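Local coordinates for protein EXOU (Pseudomonas aeruginosa, PDB 4AKX) that is a toxin of the type III secretion system that probably acts as a patatin-like phospholipase and forms a complex with its chaperone SpcU, at residues E493-I498 and V544-L549; L454-L459 and T527-A532; R573-I578 and T615-I620. All blocks are in the same frame, centred on the assembly; numbering follows the deposited sequence.

Contact 1 (E493-I498 and V544-L549)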
ATOM      1  N   GLU B 493      47.972  32.911   3.634  1.00 62.27           N
ATOM      2  CA  GLU B 493      48.200  34.059   2.753  1.00 65.67           C
ATOM      3  C   GLU B 493      46.870  34.822   2.621  1.00 67.07           C
ATOM      4  O   GLU B 493      46.814  36.051   2.738  1.00 65.20           O
ATOM      5  CB  GLU B 493      48.746  33.567   1.406  1.00 63.09           C
ATOM      6  CG  GLU B 493      48.915  34.630   0.333  1.00 71.40           C
ATOM      7  CD  GLU B 493      49.334  34.049  -1.035  1.00 83.74           C
ATOM      8  OE1 GLU B 493      49.760  32.861  -1.094  1.00 95.40           O
ATOM      9  OE2 GLU B 493      49.227  34.776  -2.064  1.00 83.26           O
ATOM     10  N   LEU B 494      45.790  34.047   2.508  1.00 64.01           N
ATOM     11  CA  LEU B 494      44.444  34.571   2.479  1.00 58.31           C
ATOM     12  C   LEU B 494      44.032  35.217   3.776  1.00 59.30           C
ATOM     13  O   LEU B 494      43.207  36.098   3.772  1.00 61.95           O
ATOM     14  CB  LEU B 494      43.464  33.461   2.151  1.00 51.85           C
ATOM     15  CG  LEU B 494      41.984  33.823   2.119  1.00 50.96           C
ATOM     16  CD1 LEU B 494      41.706  34.806   1.003  1.00 50.07           C
ATOM     17  CD2 LEU B 494      41.152  32.552   1.931  1.00 50.01           C
ATOM     18  N   THR B 495      44.553  34.729   4.892  1.00 61.80           N
ATOM     19  CA  THR B 495      44.167  35.257   6.209  1.00 60.89           C
ATOM     20  C   THR B 495      44.833  36.599   6.480  1.00 65.46           C
ATOM     21  O   THR B 495      44.209  37.508   7.060  1.00 70.53           O
ATOM     22  CB  THR B 495      44.492  34.261   7.323  1.00 56.86           C
ATOM     23  OG1 THR B 495      43.851  33.021   7.014  1.00 55.96           O
ATOM     24  CG2 THR B 495      43.984  34.749   8.630  1.00 55.66           C
ATOM     25  N   VAL B 496      46.083  36.729   6.027  1.00 61.25           N
ATOM     26  CA  VAL B 496      46.799  38.004   6.074  1.00 59.28           C
ATOM     27  C   VAL B 496      46.047  39.064   5.309  1.00 58.14           C
ATOM     28  O   VAL B 496      46.052  40.214   5.684  1.00 62.26           O
ATOM     29  CB  VAL B 496      48.172  37.873   5.417  1.00 58.44           C
ATOM     30  CG1 VAL B 496      48.857  39.215   5.316  1.00 59.48           C
ATOM     31  CG2 VAL B 496      49.004  36.877   6.168  1.00 58.03           C
ATOM     32  N   ALA B 497      45.448  38.667   4.196  1.00 55.61           N
ATOM     33  CA  ALA B 497      44.646  39.563   3.390  1.00 54.91           C
ATOM     34  C   ALA B 497      43.380  40.046   4.137  1.00 54.58           C
ATOM     35  O   ALA B 497      43.228  41.261   4.430  1.00 57.20           O
ATOM     36  CB  ALA B 497      44.288  38.881   2.089  1.00 52.77           C
ATOM     37  N   ILE B 498      42.511  39.102   4.482  1.00 50.20           N
ATOM     38  CA  ILE B 498      41.349  39.411   5.271  1.00 53.18           C
ATOM     39  C   ILE B 498      41.687  40.361   6.412  1.00 59.92           C
ATOM     40  O   ILE B 498      41.000  41.358   6.576  1.00 66.53           O
ATOM     41  CB  ILE B 498      40.625  38.155   5.823  1.00 50.53           C
ATOM     42  CG1 ILE B 498      39.971  37.354   4.710  1.00 45.86           C
ATOM     43  CG2 ILE B 498      39.492  38.556   6.759  1.00 51.56           C
ATOM     44  CD1 ILE B 498      39.758  35.934   5.109  1.00 43.94           C
ATOM     45  N   VAL B 544      37.653  32.303  12.772  1.00 72.39           N
ATOM     46  CA  VAL B 544      36.972  33.618  12.679  1.00 77.66           C
ATOM     47  C   VAL B 544      37.164  34.428  11.376  1.00 84.03           C
ATOM     48  O   VAL B 544      36.279  35.206  10.991  1.00 88.85           O
ATOM     49  CB  VAL B 544      37.382  34.562  13.840  1.00 75.44           C
ATOM     50  CG1 VAL B 544      36.610  35.855  13.754  1.00 77.69           C
ATOM     51  CG2 VAL B 544      37.132  33.919  15.190  1.00 76.99           C
ATOM     52  N   ASP B 545      38.339  34.317  10.753  1.00 80.78           N
ATOM     53  CA  ASP B 545      38.691  35.196   9.638  1.00 77.94           C
ATOM     54  C   ASP B 545      38.145  34.698   8.333  1.00 74.83           C
ATOM     55  O   ASP B 545      37.691  35.462   7.499  1.00 78.27           O
ATOM     56  CB  ASP B 545      40.191  35.321   9.526  1.00 83.09           C
ATOM     57  CG  ASP B 545      40.758  36.206  10.579  1.00100.43           C
ATOM     58  OD1 ASP B 545      39.971  36.966  11.189  1.00110.43           O
ATOM     59  OD2 ASP B 545      41.981  36.143  10.809  1.00108.09           O
ATOM     60  N   HIS B 546      38.248  33.406   8.128  1.00 70.39           N
ATOM     61  CA  HIS B 546      37.604  32.802   7.014  1.00 62.84           C
ATOM     62  C   HIS B 546      36.130  33.018   7.119  1.00 63.57           C
ATOM     63  O   HIS B 546      35.552  33.584   6.211  1.00 67.54           O
ATOM     64  CB  HIS B 546      37.977  31.340   6.923  1.00 61.16           C
ATOM     65  CG  HIS B 546      39.404  31.120   6.528  1.00 64.06           C
ATOM     66  ND1 HIS B 546      39.996  29.903   6.573  1.00 65.23           N
ATOM     67  CD2 HIS B 546      40.374  32.021   6.052  1.00 69.09           C
ATOM     68  CE1 HIS B 546      41.267  30.013   6.106  1.00 76.18           C
ATOM     69  NE2 HIS B 546      41.494  31.314   5.792  1.00 73.45           N
ATOM     70  N   GLN B 547      35.514  32.662   8.251  1.00 63.45           N
ATOM     71  CA  GLN B 547      34.066  32.919   8.439  1.00 64.97           C
ATOM     72  C   GLN B 547      33.740  34.386   8.160  1.00 65.95           C
ATOM     73  O   GLN B 547      32.626  34.720   7.778  1.00 66.20           O
ATOM     74  CB  GLN B 547      33.548  32.546   9.847  1.00 61.11           C
ATOM     75  CG  GLN B 547      33.593  31.082  10.213  1.00 65.33           C
ATOM     76  CD  GLN B 547      32.987  30.202   9.147  1.00 73.61           C
ATOM     77  OE1 GLN B 547      31.776  30.187   8.981  1.00 66.94           O
ATOM     78  NE2 GLN B 547      33.845  29.459   8.397  1.00 75.92           N
ATOM     79  N   GLN B 548      34.710  35.268   8.363  1.00 65.78           N
ATOM     80  CA  GLN B 548      34.415  36.678   8.224  1.00 67.19           C
ATOM     81  C   GLN B 548      34.102  36.884   6.768  1.00 63.64           C
ATOM     82  O   GLN B 548      33.169  37.594   6.423  1.00 66.37           O
ATOM     83  CB  GLN B 548      35.586  37.564   8.689  1.00 68.99           C
ATOM     84  CG  GLN B 548      35.268  39.056   8.683  1.00 77.17           C
ATOM     85  CD  GLN B 548      36.382  39.950   9.269  1.00 93.13           C
ATOM     86  OE1 GLN B 548      36.494  41.130   8.906  1.00 95.28           O
ATOM     87  NE2 GLN B 548      37.183  39.405  10.199  1.00 92.71           N
ATOM     88  N   LEU B 549      34.850  36.191   5.918  1.00 60.87           N
ATOM     89  CA  LEU B 549      34.767  36.385   4.488  1.00 59.00           C
ATOM     90  C   LEU B 549      33.560  35.680   3.889  1.00 58.04           C
ATOM     91  O   LEU B 549      32.931  36.210   2.997  1.00 58.41           O
ATOM     92  CB  LEU B 549      36.016  35.859   3.828  1.00 58.72           C
ATOM     93  CG  LEU B 549      35.858  35.616   2.332  1.00 58.46           C
ATOM     94  CD1 LEU B 549      36.115  36.931   1.604  1.00 64.15           C
ATOM     95  CD2 LEU B 549      36.803  34.533   1.841  1.00 52.55           C
TER
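Apolar packing centres on Ile498, whose side chain points into segment 544-549 and sits as a knob in the hole formed by Asp545, His546, Gln548 and Leu549. Its CD1 does most of the touching, and lies 4.0 Å from CB of Leu549. The same methyl meets CD2 of the His546 ring at the ring edge, near the ring plane, at 4.1 Å. With CG1 beside the backbone N (chi1 -68°) and the chain extended beyond it, CD1 is carried in between Asp545, His546 and Leu549 while CG2 stays on the Gln548 side. Leu494, one turn earlier, brings CD2 obliquely to NE2 of His546 at 4.1 Å. The two helices run at 68° to one another with axes 9.6 Å apart, a steep helix-helix crossing within the middle helical domain of ExoU. Helix 512-524 adds further cover, Met514 touching Ile498 and Ala517 touching Leu494, and Leu538 lies against both Leu494 and His546. Contacts with polar atoms are of a different kind. The backbone O of Asp545 faces the Ile498 side chain, with CG2 of Ile498 3.7 Å from it and CD1 also beside it. Thr495 and Asp545 have the closest CA atoms of the pair, and their side chains cross at about a right angle, the methyl CG2 of Thr495 resting 3.3 Å from OD2 of Asp545. The other branch of Thr495 turns beside its own backbone N, and OG1 is hydrogen-bonded to the carbonyl O of Phe491 in the preceding turn; this ties the hydroxyl to its own helix. The backbone N of His546 is bonded to OD1 of Asn543.

Contact 2 (L454-L459 and T527-A532)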
ATOM      1  N   LEU B 454      43.704   6.761  -4.401  1.00 56.01           N
ATOM      2  CA  LEU B 454      44.697   7.000  -3.361  1.00 52.85           C
ATOM      3  C   LEU B 454      44.464   8.372  -2.801  1.00 54.98           C
ATOM      4  O   LEU B 454      44.054   8.485  -1.671  1.00 58.52           O
ATOM      5  CB  LEU B 454      46.115   6.892  -3.897  1.00 54.99           C
ATOM      6  CG  LEU B 454      47.246   7.091  -2.871  1.00 54.39           C
ATOM      7  CD1 LEU B 454      47.091   6.143  -1.691  1.00 58.39           C
ATOM      8  CD2 LEU B 454      48.591   6.857  -3.523  1.00 49.08           C
ATOM      9  N   ASP B 455      44.581   9.397  -3.650  1.00 58.87           N
ATOM     10  CA  ASP B 455      44.451  10.790  -3.220  1.00 55.41           C
ATOM     11  C   ASP B 455      43.230  11.112  -2.401  1.00 56.46           C
ATOM     12  O   ASP B 455      43.308  11.951  -1.488  1.00 55.90           O
ATOM     13  CB  ASP B 455      44.517  11.755  -4.380  1.00 56.65           C
ATOM     14  CG  ASP B 455      44.897  13.181  -3.932  1.00 68.88           C
ATOM     15  OD1 ASP B 455      45.972  13.368  -3.293  1.00 69.91           O
ATOM     16  OD2 ASP B 455      44.115  14.117  -4.217  1.00 70.99           O
ATOM     17  N   GLU B 456      42.097  10.480  -2.705  1.00 55.35           N
ATOM     18  CA  GLU B 456      40.942  10.632  -1.816  1.00 56.86           C
ATOM     19  C   GLU B 456      41.285  10.200  -0.379  1.00 59.84           C
ATOM     20  O   GLU B 456      40.936  10.893   0.561  1.00 64.33           O
ATOM     21  CB  GLU B 456      39.699   9.912  -2.339  1.00 60.47           C
ATOM     22  CG  GLU B 456      38.999  10.657  -3.472  1.00 78.93           C
ATOM     23  CD  GLU B 456      38.090   9.777  -4.356  1.00 88.78           C
ATOM     24  OE1 GLU B 456      37.210   9.097  -3.779  1.00105.47           O
ATOM     25  OE2 GLU B 456      38.218   9.807  -5.627  1.00 72.26           O
ATOM     26  N   ALA B 457      42.005   9.089  -0.210  1.00 55.39           N
ATOM     27  CA  ALA B 457      42.254   8.571   1.137  1.00 53.49           C
ATOM     28  C   ALA B 457      43.354   9.360   1.867  1.00 55.01           C
ATOM     29  O   ALA B 457      43.314   9.540   3.084  1.00 59.08           O
ATOM     30  CB  ALA B 457      42.551   7.080   1.099  1.00 47.26           C
ATOM     31  N   LEU B 458      44.295   9.896   1.110  1.00 55.15           N
ATOM     32  CA  LEU B 458      45.259  10.835   1.667  1.00 55.06           C
ATOM     33  C   LEU B 458      44.565  12.151   2.005  1.00 57.20           C
ATOM     34  O   LEU B 458      44.956  12.849   2.942  1.00 61.20           O
ATOM     35  CB  LEU B 458      46.447  11.049   0.714  1.00 53.01           C
ATOM     36  CG  LEU B 458      47.217   9.757   0.353  1.00 54.02           C
ATOM     37  CD1 LEU B 458      48.486   9.991  -0.438  1.00 52.79           C
ATOM     38  CD2 LEU B 458      47.531   8.969   1.598  1.00 55.81           C
ATOM     39  N   LEU B 459      43.480  12.472   1.310  1.00 54.30           N
ATOM     40  CA  LEU B 459      42.725  13.666   1.736  1.00 48.88           C
ATOM     41  C   LEU B 459      42.028  13.479   3.063  1.00 48.55           C
ATOM     42  O   LEU B 459      41.964  14.391   3.848  1.00 61.90           O
ATOM     43  CB  LEU B 459      41.770  14.166   0.668  1.00 43.53           C
ATOM     44  CG  LEU B 459      42.487  14.982  -0.410  1.00 43.95           C
ATOM     45  CD1 LEU B 459      41.663  15.069  -1.698  1.00 33.37           C
ATOM     46  CD2 LEU B 459      42.972  16.349   0.129  1.00 38.85           C
ATOM     47  N   THR B 527      40.950  18.512  -9.065  1.00 52.99           N
ATOM     48  CA  THR B 527      39.984  17.409  -9.129  1.00 56.14           C
ATOM     49  C   THR B 527      38.773  17.647  -8.223  1.00 56.48           C
ATOM     50  O   THR B 527      38.852  18.370  -7.224  1.00 59.98           O
ATOM     51  CB  THR B 527      40.629  16.075  -8.754  1.00 55.45           C
ATOM     52  OG1 THR B 527      41.048  16.124  -7.381  1.00 66.98           O
ATOM     53  CG2 THR B 527      41.848  15.798  -9.645  1.00 52.07           C
ATOM     54  N   PRO B 528      37.655  17.000  -8.529  1.00 55.88           N
ATOM     55  CA  PRO B 528      36.452  17.342  -7.758  1.00 53.96           C
ATOM     56  C   PRO B 528      36.648  17.038  -6.255  1.00 53.33           C
ATOM     57  O   PRO B 528      36.108  17.746  -5.395  1.00 52.12           O
ATOM     58  CB  PRO B 528      35.359  16.453  -8.393  1.00 45.12           C
ATOM     59  CG  PRO B 528      35.966  15.932  -9.668  1.00 48.21           C
ATOM     60  CD  PRO B 528      37.440  15.816  -9.369  1.00 52.73           C
ATOM     61  N   GLU B 529      37.493  16.051  -5.961  1.00 52.02           N
ATOM     62  CA  GLU B 529      37.764  15.637  -4.592  1.00 50.10           C
ATOM     63  C   GLU B 529      38.461  16.707  -3.791  1.00 53.75           C
ATOM     64  O   GLU B 529      38.146  16.900  -2.614  1.00 60.39           O
ATOM     65  CB  GLU B 529      38.592  14.365  -4.576  1.00 47.29           C
ATOM     66  CG  GLU B 529      37.745  13.118  -4.773  1.00 65.75           C
ATOM     67  CD  GLU B 529      37.277  12.858  -6.216  1.00 73.04           C
ATOM     68  OE1 GLU B 529      37.938  13.308  -7.188  1.00 73.29           O
ATOM     69  OE2 GLU B 529      36.247  12.153  -6.367  1.00 75.08           O
ATOM     70  N   ARG B 530      39.403  17.406  -4.430  1.00 49.84           N
ATOM     71  CA  ARG B 530      40.231  18.405  -3.757  1.00 46.64           C
ATOM     72  C   ARG B 530      39.525  19.738  -3.569  1.00 47.61           C
ATOM     73  O   ARG B 530      39.780  20.445  -2.606  1.00 48.97           O
ATOM     74  CB  ARG B 530      41.488  18.657  -4.564  1.00 50.03           C
ATOM     75  CG  ARG B 530      42.496  17.536  -4.509  1.00 49.07           C
ATOM     76  CD  ARG B 530      43.725  17.868  -5.325  1.00 44.17           C
ATOM     77  NE  ARG B 530      44.739  16.851  -5.137  1.00 44.72           N
ATOM     78  CZ  ARG B 530      46.000  16.987  -5.508  1.00 52.00           C
ATOM     79  NH1 ARG B 530      46.406  18.111  -6.128  1.00 53.49           N
ATOM     80  NH2 ARG B 530      46.853  15.999  -5.270  1.00 50.29           N
ATOM     81  N   LEU B 531      38.727  20.125  -4.562  1.00 44.81           N
ATOM     82  CA  LEU B 531      37.810  21.253  -4.445  1.00 43.00           C
ATOM     83  C   LEU B 531      36.869  21.066  -3.253  1.00 45.88           C
ATOM     84  O   LEU B 531      36.626  22.002  -2.518  1.00 42.59           O
ATOM     85  CB  LEU B 531      36.976  21.368  -5.729  1.00 45.37           C
ATOM     86  CG  LEU B 531      36.017  22.541  -5.888  1.00 42.95           C
ATOM     87  CD1 LEU B 531      36.734  23.880  -5.710  1.00 49.47           C
ATOM     88  CD2 LEU B 531      35.388  22.488  -7.239  1.00 36.28           C
ATOM     89  N   ALA B 532      36.304  19.861  -3.085  1.00 47.32           N
ATOM     90  CA  ALA B 532      35.485  19.599  -1.931  1.00 44.66           C
ATOM     91  C   ALA B 532      36.316  19.822  -0.643  1.00 48.53           C
ATOM     92  O   ALA B 532      35.841  20.446   0.305  1.00 56.94           O
ATOM     93  CB  ALA B 532      34.946  18.211  -2.003  1.00 44.30           C
TER
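The guanidinium of Arg530 receives the carboxylate of Asp455 at its edge, with CG of Asp455 in the guanidinium plane. The two groups are nevertheless turned 53° against each other, so the bidentate pair is twisted rather than coplanar, and its second bond is weak. NE of Arg530 gives the stronger bond, nearly straight, to OD2 of Asp455 at 3.0 Å, reaching the syn side of that oxygen from somewhat outside the carboxylate plane. The weak bond runs from NH2 of Arg530 to OD1 of Asp455 at 3.4 Å. Beside this pair, the carboxylates of Glu456 and Glu529 are modelled face over face, their planes 8° apart. OE2 of Glu456 and OE2 of Glu529 are both acceptors and no bond joins them; the modelled closeness of the two side chains is doubtful. OE1 of Glu456 accepts a weak bond from the backbone N of Ala452. The segments are near-parallel helices of the middle helical domain, with axes 10.2 Å apart: the short helix 454-459, and the first turn of helix 528-537, which Thr527 precedes at the N-cap position. CG of Arg530 lies beside its backbone N (chi1 -73°) and the chain then runs extended to NE, which carries the guanidinium across to Asp455. Leu459 packs on CG of that chain, its CD1 at 3.8 Å from CG of Arg530, as the side chains cross at about a right angle. The same CD1 stands 4.1 Å from the backbone O of Glu529. Phe483 of helix 474-502 touches both Leu459 and Arg530, and NH1 of Arg530 makes a second salt bridge, to OD1 of Asp526.

Contact 3 (R573-I578 and T615-I620)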
ATOM      1  N   ARG B 573      25.283  23.822   5.346  1.00 53.60           N
ATOM      2  CA  ARG B 573      25.359  23.789   6.819  1.00 48.50           C
ATOM      3  C   ARG B 573      24.306  24.680   7.480  1.00 50.14           C
ATOM      4  O   ARG B 573      23.595  24.221   8.345  1.00 52.16           O
ATOM      5  CB  ARG B 573      26.778  24.100   7.316  1.00 48.40           C
ATOM      6  CG  ARG B 573      27.835  23.144   6.738  1.00 51.75           C
ATOM      7  CD  ARG B 573      29.192  23.213   7.434  1.00 49.88           C
ATOM      8  NE  ARG B 573      30.203  22.419   6.725  1.00 47.24           N
ATOM      9  CZ  ARG B 573      31.512  22.463   7.003  1.00 51.51           C
ATOM     10  NH1 ARG B 573      31.960  23.254   7.960  1.00 56.42           N
ATOM     11  NH2 ARG B 573      32.389  21.736   6.319  1.00 50.39           N
ATOM     12  N   LYS B 574      24.170  25.939   7.058  1.00 50.39           N
ATOM     13  CA  LYS B 574      23.172  26.780   7.667  1.00 55.31           C
ATOM     14  C   LYS B 574      21.911  25.964   7.692  1.00 57.60           C
ATOM     15  O   LYS B 574      21.315  25.785   8.735  1.00 59.07           O
ATOM     16  CB  LYS B 574      22.935  28.056   6.880  1.00 62.23           C
ATOM     17  CG  LYS B 574      23.819  29.255   7.244  1.00 73.79           C
ATOM     18  CD  LYS B 574      24.076  29.372   8.745  1.00 88.06           C
ATOM     19  CE  LYS B 574      24.707  30.726   9.108  1.00 89.48           C
ATOM     20  NZ  LYS B 574      24.459  31.068  10.551  1.00 91.03           N
ATOM     21  N   VAL B 575      21.558  25.394   6.544  1.00 51.75           N
ATOM     22  CA  VAL B 575      20.293  24.674   6.398  1.00 49.25           C
ATOM     23  C   VAL B 575      20.212  23.444   7.302  1.00 49.98           C
ATOM     24  O   VAL B 575      19.157  23.108   7.813  1.00 52.97           O
ATOM     25  CB  VAL B 575      19.980  24.284   4.942  1.00 46.03           C
ATOM     26  CG1 VAL B 575      18.739  23.449   4.903  1.00 43.78           C
ATOM     27  CG2 VAL B 575      19.769  25.503   4.073  1.00 47.16           C
ATOM     28  N   ALA B 576      21.330  22.793   7.535  1.00 52.44           N
ATOM     29  CA  ALA B 576      21.313  21.594   8.360  1.00 54.62           C
ATOM     30  C   ALA B 576      21.045  21.931   9.820  1.00 59.40           C
ATOM     31  O   ALA B 576      20.332  21.193  10.482  1.00 66.51           O
ATOM     32  CB  ALA B 576      22.616  20.816   8.223  1.00 53.94           C
ATOM     33  N   VAL B 577      21.610  23.026  10.342  1.00 60.36           N
ATOM     34  CA  VAL B 577      21.322  23.350  11.748  1.00 61.38           C
ATOM     35  C   VAL B 577      19.848  23.709  11.921  1.00 60.70           C
ATOM     36  O   VAL B 577      19.204  23.178  12.825  1.00 62.06           O
ATOM     37  CB  VAL B 577      22.319  24.334  12.446  1.00 58.85           C
ATOM     38  CG1 VAL B 577      23.709  24.096  11.950  1.00 55.74           C
ATOM     39  CG2 VAL B 577      21.933  25.780  12.242  1.00 59.62           C
ATOM     40  N   ILE B 578      19.294  24.511  11.001  1.00 59.18           N
ATOM     41  CA  ILE B 578      17.859  24.789  11.024  1.00 59.75           C
ATOM     42  C   ILE B 578      17.106  23.457  11.116  1.00 61.13           C
ATOM     43  O   ILE B 578      16.299  23.265  12.017  1.00 72.53           O
ATOM     44  CB  ILE B 578      17.338  25.517   9.775  1.00 56.05           C
ATOM     45  CG1 ILE B 578      18.174  26.755   9.445  1.00 56.99           C
ATOM     46  CG2 ILE B 578      15.849  25.796   9.928  1.00 55.64           C
ATOM     47  CD1 ILE B 578      17.472  28.078   9.648  1.00 64.16           C
ATOM     48  N   THR B 615      18.487  20.081   1.805  1.00 71.18           N
ATOM     49  CA  THR B 615      19.634  20.839   1.320  1.00 78.67           C
ATOM     50  C   THR B 615      19.296  22.306   1.077  1.00 80.40           C
ATOM     51  O   THR B 615      20.197  23.148   0.943  1.00 85.36           O
ATOM     52  CB  THR B 615      20.157  20.258  -0.002  1.00 87.84           C
ATOM     53  OG1 THR B 615      19.068  19.638  -0.696  1.00 88.24           O
ATOM     54  CG2 THR B 615      21.273  19.230   0.248  1.00 88.76           C
ATOM     55  N   SER B 616      18.006  22.608   0.998  1.00 75.36           N
ATOM     56  CA  SER B 616      17.575  23.975   0.777  1.00 74.52           C
ATOM     57  C   SER B 616      16.384  24.349   1.636  1.00 72.79           C
ATOM     58  O   SER B 616      15.508  23.531   1.889  1.00 64.36           O
ATOM     59  CB  SER B 616      17.155  24.142  -0.657  1.00 79.63           C
ATOM     60  OG  SER B 616      15.787  23.814  -0.755  1.00 88.25           O
ATOM     61  N   PRO B 617      16.279  25.634   1.978  1.00 78.74           N
ATOM     62  CA  PRO B 617      15.117  26.104   2.728  1.00 73.87           C
ATOM     63  C   PRO B 617      13.800  25.604   2.155  1.00 73.25           C
ATOM     64  O   PRO B 617      12.880  25.363   2.918  1.00 75.24           O
ATOM     65  CB  PRO B 617      15.193  27.613   2.564  1.00 74.56           C
ATOM     66  CG  PRO B 617      15.922  27.802   1.280  1.00 80.47           C
ATOM     67  CD  PRO B 617      16.985  26.748   1.330  1.00 80.93           C
ATOM     68  N   ALA B 618      13.702  25.457   0.831  1.00 76.98           N
ATOM     69  CA  ALA B 618      12.417  25.098   0.185  1.00 78.35           C
ATOM     70  C   ALA B 618      12.018  23.711   0.565  1.00 78.99           C
ATOM     71  O   ALA B 618      10.843  23.442   0.844  1.00 81.26           O
ATOM     72  CB  ALA B 618      12.506  25.197  -1.316  1.00 79.37           C
ATOM     73  N   GLU B 619      13.009  22.822   0.582  1.00 79.46           N
ATOM     74  CA  GLU B 619      12.804  21.449   1.043  1.00 74.51           C
ATOM     75  C   GLU B 619      12.422  21.418   2.501  1.00 71.52           C
ATOM     76  O   GLU B 619      11.652  20.579   2.907  1.00 77.87           O
ATOM     77  CB  GLU B 619      14.056  20.623   0.848  1.00 70.73           C
ATOM     78  CG  GLU B 619      14.657  20.764  -0.533  1.00 80.35           C
ATOM     79  CD  GLU B 619      15.582  19.624  -0.868  1.00 83.14           C
ATOM     80  OE1 GLU B 619      16.351  19.221   0.020  1.00 84.36           O
ATOM     81  OE2 GLU B 619      15.527  19.127  -2.011  1.00 91.50           O
ATOM     82  N   ILE B 620      12.956  22.341   3.293  1.00 68.80           N
ATOM     83  CA  ILE B 620      12.583  22.401   4.690  1.00 64.39           C
ATOM     84  C   ILE B 620      11.148  22.825   4.846  1.00 66.39           C
ATOM     85  O   ILE B 620      10.411  22.273   5.666  1.00 67.42           O
ATOM     86  CB  ILE B 620      13.538  23.266   5.528  1.00 60.30           C
ATOM     87  CG1 ILE B 620      14.736  22.408   5.929  1.00 58.74           C
ATOM     88  CG2 ILE B 620      12.849  23.786   6.786  1.00 55.76           C
ATOM     89  CD1 ILE B 620      15.800  23.153   6.679  1.00 69.42           C
TER
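Val575 presents its two methyls to different parts of segment 615-620. CG1, anti to the backbone N (chi1 175°), packs against CD1 of Ile620 at 3.4 Å, the two side chains sliding past each other in opposite directions. CG2 turns to the start of the helix and the residues leading into it, 3.9 Å from the backbone O of Thr615 and 4.1 Å from CD of Pro617. Ile578, one turn on, crosses Ile620 at about a right angle, its CB lying 4.2 Å from the same CD1. The contacts between side chains are apolar; Val575 also meets backbone atoms of Thr615, Ser616 and Pro617.

Hydrogen bonds within segment 615-620 accompany the turn that Val575 touches. OG of Ser616 accepts from the backbone N of Glu619 at 3.2 Å and, weakly, from that of Ala618. OE1 of Glu619 in turn receives the backbone N of Thr615 at 2.9 Å and the hydroxyl OG1 of Thr615, both from the same face of the carboxylate. Further out, Ala579 and Ile582 of helix 561-591 continue the packing around Ile620, and Gln571 touches Pro617. The arrangement is that of a serine N-cap opening helix 617-630, with the capped end laid against the part of helix 561-591 that falls in the C-terminal domain of ExoU.

Overall arrangement
Contacts 1 and 2 both join parts of the middle helical domain, and their segments alternate along the chain, whereas contact 3 follows both of them and belongs to the C-terminal domain. The three are almost evenly spaced: the centres lie 23 Å apart for contacts 1 and 2, 25 Å for contacts 1 and 3, and 26 Å for contacts 2 and 3. None touches another; contact 3 comes nearest, with closest atoms about 6 Å from contact 1 and about 7 Å from contact 2. Helix 474-502 links the first two, carrying Ile498 in contact 1 and Phe483 against contact 2. The probable nucleophile elbow of the patatin-like phospholipase, around Ser115, is part of none of these contacts.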